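Local coordinates for OmpT protein (Vibrio cholerae serotype O1, PDB 6EHD) that probably forms a non-specific diffusion pore, a porin beta barrel that lets small solutes cross the outer membrane, at residues 240-243 with 244-247; 219-222 with 223-226. The protein carries 1 engineered substitution. All coordinates share one frame; numbering follows the deposited sequence.

Interaction 1 of 2, residues 240-243 with 244-247; sequences KVAD and KTKL
Val-241 and Thr-245 meet across a tight turn that joins strand 227-242 to strand 245-258. The contact is local, and the side chain of Val-241 spans two residues of the next strand. Its CB branches toward two neighbours. CG2 lies 3.7 Å from CG2 of Thr-245, a methyl-to-methyl contact in which the two side chains meet at a slant. The same Val-241 CG2 also rests 3.6 Å from the backbone O of Thr-245. The other branch reaches further along the partner strand. Val-241 CG1 touches Leu-247 CG at 3.9 Å, with the side chains at about a right angle. A chi1 of -62° sets CG1 beside the backbone N and opposite the carbonyl carbon, which turns this methyl to Leu-247. Leu-247 also touches a bound detergent, C8E, and Val-273 of strand 263-276.

The backbone closes the turn. Thr-245 N donates to Ala-242 O at 3.1 Å and 167°, a nearly straight bond at the donor. The donor nevertheless stands above the carbonyl plane. The O of Thr-245 is approached by two donors, Val-241 N and Ala-242 N, both weak. Asp-243 bends its carboxylate round beside the backbone of the next residue, where OD1 takes a weak bond from Lys-244 N at 2.7 Å. The Lys-244 NZ leads away to a weak bond with Lys-276 O. Ala-242 to Thr-245 form a type I beta turn. Val-241 and Ala-242 together face Thr-245, a classic beta bulge, in a short hairpin connection of the porin barrel.

Interaction 2 of 2, residues 219-222 with 223-226; sequences LDVE and NNPL
Val-221 and Asn-224 make a local side-chain contact in the loop that links strand 208-221 to strand 227-242 of the porin barrel. An Asx turn at Asn-224 shapes the returning half of this loop. The chain reverses here, and the end-to-end directions of 219-222 and 223-226 are 152° apart. The backbone bonding of Leu-219 with Ile-228 pairs the two strands next to the loop.

Val-221 and Asn-224 lie side by side and point the same way. Val-221 CG1 packs against Asn-224 CB at 3.7 Å, and Val-221 CB is almost as near. A chi1 of -173° puts CG1 anti to the backbone N, on the side where it meets Asn-224 CB. Val-221 also touches Ala-190 of strand 184-205.

At the tip of the loop, Glu-222 and Asn-223 run alongside each other. Glu-222 CG passes 4.0 Å from Asn-223 OD1. The carboxylate and amide planes are turned steeply against each other. Glu-222 has a long, weak ion pair with Arg-170.

A water sits between the two arms of the loop. It lies 2.9 Å from Val-221 O and can donate to it, though it has more acceptors in reach than protons. A second bond, to Leu-226 O, is modelled too short and is doubtful. On the returning arm, Pro-225 O is held by Asn-259 ND2, and Leu-226 also touches Asn-259. The Asx turn is fixed by Leu-226 N, which donates to Asn-224 OD1 at 3.0 Å and 157°, lying in the amide plane on a lone pair of that oxygen.

How the interactions relate
Interactions 2 and 1 follow one another along the chain and bracket a single strand. Strand 227-242 starts just after the loop of 219-226 and ends in the turn of 240-247. The two contacts lie on opposite sides of the chain's centre. Their centres are 48 Å apart and their nearest atoms about 31 Å, so they do not touch. By the usual porin topology, the short turn of interaction 1 would face the periplasm and interaction 2 the cell exterior. Both lie away from the protein's known calcium site, which binds no calcium here. A bound C8E is about 4 Å from the side chain of Leu-247, and one is about 8 Å from that of Asp-220.

Interaction 1 of 2, residues 240-243 with 244-247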
loop_
_atom_site.group_PDB
_atom_site.type_symbol
_atom_site.label_atom_id
_atom_site.label_comp_id
_atom_site.label_asym_id
_atom_site.label_seq_id
_atom_site.Cartn_x
_atom_site.Cartn_y
_atom_site.Cartn_z
ATOM N N LYS A 240 -19.149 12.957 -0.606
ATOM C CA LYS A 240 -19.144 13.955 -1.718
ATOM C C LYS A 240 -20.102 15.111 -1.366
ATOM O O LYS A 240 -21.336 14.928 -1.436
ATOM C CB LYS A 240 -19.636 13.186 -2.979
ATOM C CG LYS A 240 -19.631 13.942 -4.292
ATOM C CD LYS A 240 -19.617 13.012 -5.516
ATOM C CE LYS A 240 -18.962 13.695 -6.701
ATOM N NZ LYS A 240 -19.443 13.106 -7.979
ATOM N N VAL A 241 -19.547 16.232 -0.920
ATOM C CA VAL A 241 -20.312 17.401 -0.513
ATOM C C VAL A 241 -20.699 18.336 -1.675
ATOM O O VAL A 241 -21.514 19.254 -1.446
ATOM C CB VAL A 241 -19.642 18.220 0.584
ATOM C CG1 VAL A 241 -19.485 17.395 1.850
ATOM C CG2 VAL A 241 -18.260 18.783 0.165
ATOM N N ALA A 242 -20.049 18.156 -2.828
ATOM C CA ALA A 242 -20.335 18.849 -4.114
ATOM C C ALA A 242 -19.675 18.074 -5.243
ATOM O O ALA A 242 -18.901 17.182 -5.019
ATOM C CB ALA A 242 -19.874 20.293 -4.091
ATOM N N ASP A 243 -20.055 18.339 -6.498
ATOM C CA ASP A 243 -19.440 17.697 -7.682
ATOM C C ASP A 243 -17.869 17.591 -7.625
ATOM O O ASP A 243 -17.275 16.526 -7.923
ATOM C CB ASP A 243 -19.811 18.526 -8.938
ATOM C CG ASP A 243 -19.819 20.070 -8.662
ATOM O OD1 ASP A 243 -18.816 20.658 -8.153
ATOM O OD2 ASP A 243 -20.883 20.695 -8.902
ATOM N N LYS A 244 -17.216 18.662 -7.203
ATOM C CA LYS A 244 -15.781 18.638 -7.219
ATOM C C LYS A 244 -15.158 18.376 -5.902
ATOM O O LYS A 244 -13.962 18.323 -5.848
ATOM C CB LYS A 244 -15.247 19.993 -7.742
ATOM C CG LYS A 244 -15.610 20.210 -9.215
ATOM C CD LYS A 244 -15.465 21.685 -9.505
ATOM C CE LYS A 244 -15.369 22.032 -10.958
ATOM N NZ LYS A 244 -14.174 21.468 -11.619
ATOM N N THR A 245 -15.950 18.226 -4.819
ATOM C CA THR A 245 -15.394 18.336 -3.517
ATOM C C THR A 245 -15.779 17.096 -2.629
ATOM O O THR A 245 -16.959 16.813 -2.530
ATOM C CB THR A 245 -15.846 19.647 -2.801
ATOM O OG1 THR A 245 -15.475 20.828 -3.551
ATOM C CG2 THR A 245 -15.140 19.793 -1.526
ATOM N N LYS A 246 -14.758 16.470 -2.008
ATOM C CA LYS A 246 -14.963 15.300 -1.138
ATOM C C LYS A 246 -14.263 15.459 0.172
ATOM O O LYS A 246 -13.071 15.829 0.239
ATOM C CB LYS A 246 -14.496 14.053 -1.892
ATOM C CG LYS A 246 -14.639 12.758 -1.107
ATOM C CD LYS A 246 -14.486 11.533 -2.015
ATOM C CE LYS A 246 -13.121 11.054 -2.233
ATOM N NZ LYS A 246 -13.285 9.905 -3.222
ATOM N N LEU A 247 -15.005 15.233 1.270
ATOM C CA LEU A 247 -14.398 15.215 2.569
ATOM C C LEU A 247 -14.053 13.741 2.950
ATOM O O LEU A 247 -14.767 12.803 2.579
ATOM C CB LEU A 247 -15.368 15.786 3.674
ATOM C CG LEU A 247 -15.891 17.237 3.466
ATOM C CD1 LEU A 247 -16.618 17.733 4.737
ATOM C CD2 LEU A 247 -14.735 18.129 3.140
#

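Interaction 2 of 2, residues 219-222 with 223-226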
loop_
_atom_site.group_PDB
_atom_site.type_symbol
_atom_site.label_atom_id
_atom_site.label_comp_id
_atom_site.label_asym_id
_atom_site.label_seq_id
_atom_site.Cartn_x
_atom_site.Cartn_y
_atom_site.Cartn_z
ATOM N N LEU A 219 4.777 -11.613 13.886
ATOM C CA LEU A 219 6.171 -11.475 13.532
ATOM C C LEU A 219 6.946 -12.525 14.401
ATOM O O LEU A 219 6.858 -12.471 15.625
ATOM C CB LEU A 219 6.678 -10.091 13.859
ATOM C CG LEU A 219 6.068 -8.970 12.970
ATOM C CD1 LEU A 219 6.240 -7.662 13.691
ATOM C CD2 LEU A 219 6.706 -8.929 11.582
ATOM N N ASP A 220 7.570 -13.504 13.767
ATOM C CA ASP A 220 8.489 -14.438 14.507
ATOM C C ASP A 220 9.899 -14.463 13.950
ATOM O O ASP A 220 10.134 -14.239 12.736
ATOM C CB ASP A 220 7.950 -15.852 14.803
ATOM C CG ASP A 220 7.131 -16.410 13.723
ATOM O OD1 ASP A 220 7.703 -16.606 12.641
ATOM O OD2 ASP A 220 5.922 -16.680 13.961
ATOM N N VAL A 221 10.843 -14.691 14.879
ATOM C CA VAL A 221 12.275 -14.629 14.604
ATOM C C VAL A 221 12.792 -16.072 14.593
ATOM O O VAL A 221 12.559 -16.812 15.557
ATOM C CB VAL A 221 12.999 -13.728 15.634
ATOM C CG1 VAL A 221 14.461 -13.525 15.257
ATOM C CG2 VAL A 221 12.316 -12.371 15.696
ATOM N N GLU A 222 13.446 -16.475 13.508
ATOM C CA GLU A 222 13.893 -17.888 13.306
ATOM C C GLU A 222 14.648 -18.635 14.462
ATOM O O GLU A 222 14.343 -19.819 14.729
ATOM C CB GLU A 222 14.707 -17.995 12.010
ATOM C CG GLU A 222 15.410 -19.326 11.731
ATOM C CD GLU A 222 14.491 -20.527 11.576
ATOM O OE1 GLU A 222 15.025 -21.662 11.474
ATOM O OE2 GLU A 222 13.255 -20.365 11.540
ATOM N N ASN A 223 15.631 -18.013 15.113
ATOM C CA ASN A 223 16.420 -18.778 16.169
ATOM C C ASN A 223 16.324 -18.068 17.502
ATOM O O ASN A 223 17.335 -17.694 18.101
ATOM C CB ASN A 223 17.905 -18.977 15.770
ATOM C CG ASN A 223 18.169 -20.322 15.130
ATOM O OD1 ASN A 223 18.576 -20.390 13.973
ATOM N ND2 ASN A 223 17.951 -21.407 15.886
ATOM N N ASN A 224 15.087 -17.860 17.946
ATOM C CA ASN A 224 14.813 -16.897 19.008
ATOM C C ASN A 224 13.436 -17.223 19.524
ATOM O O ASN A 224 12.563 -17.627 18.746
ATOM C CB ASN A 224 14.888 -15.504 18.413
ATOM C CG ASN A 224 15.082 -14.422 19.431
ATOM O OD1 ASN A 224 14.239 -14.203 20.301
ATOM N ND2 ASN A 224 16.177 -13.675 19.280
ATOM N N PRO A 225 13.233 -17.111 20.841
ATOM C CA PRO A 225 11.862 -17.321 21.331
ATOM C C PRO A 225 10.868 -16.109 21.062
ATOM O O PRO A 225 9.692 -16.252 21.287
ATOM C CB PRO A 225 12.076 -17.547 22.842
ATOM C CG PRO A 225 13.342 -16.813 23.174
ATOM C CD PRO A 225 14.200 -16.883 21.947
ATOM N N LEU A 226 11.355 -14.962 20.610
ATOM C CA LEU A 226 10.519 -13.757 20.506
ATOM C C LEU A 226 9.446 -13.948 19.367
ATOM O O LEU A 226 9.803 -14.355 18.233
ATOM C CB LEU A 226 11.380 -12.525 20.258
ATOM C CG LEU A 226 10.660 -11.185 20.227
ATOM C CD1 LEU A 226 10.116 -10.779 21.591
ATOM C CD2 LEU A 226 11.533 -10.109 19.616
HETATM O O HOH W 1 10.163 -16.502 17.156
#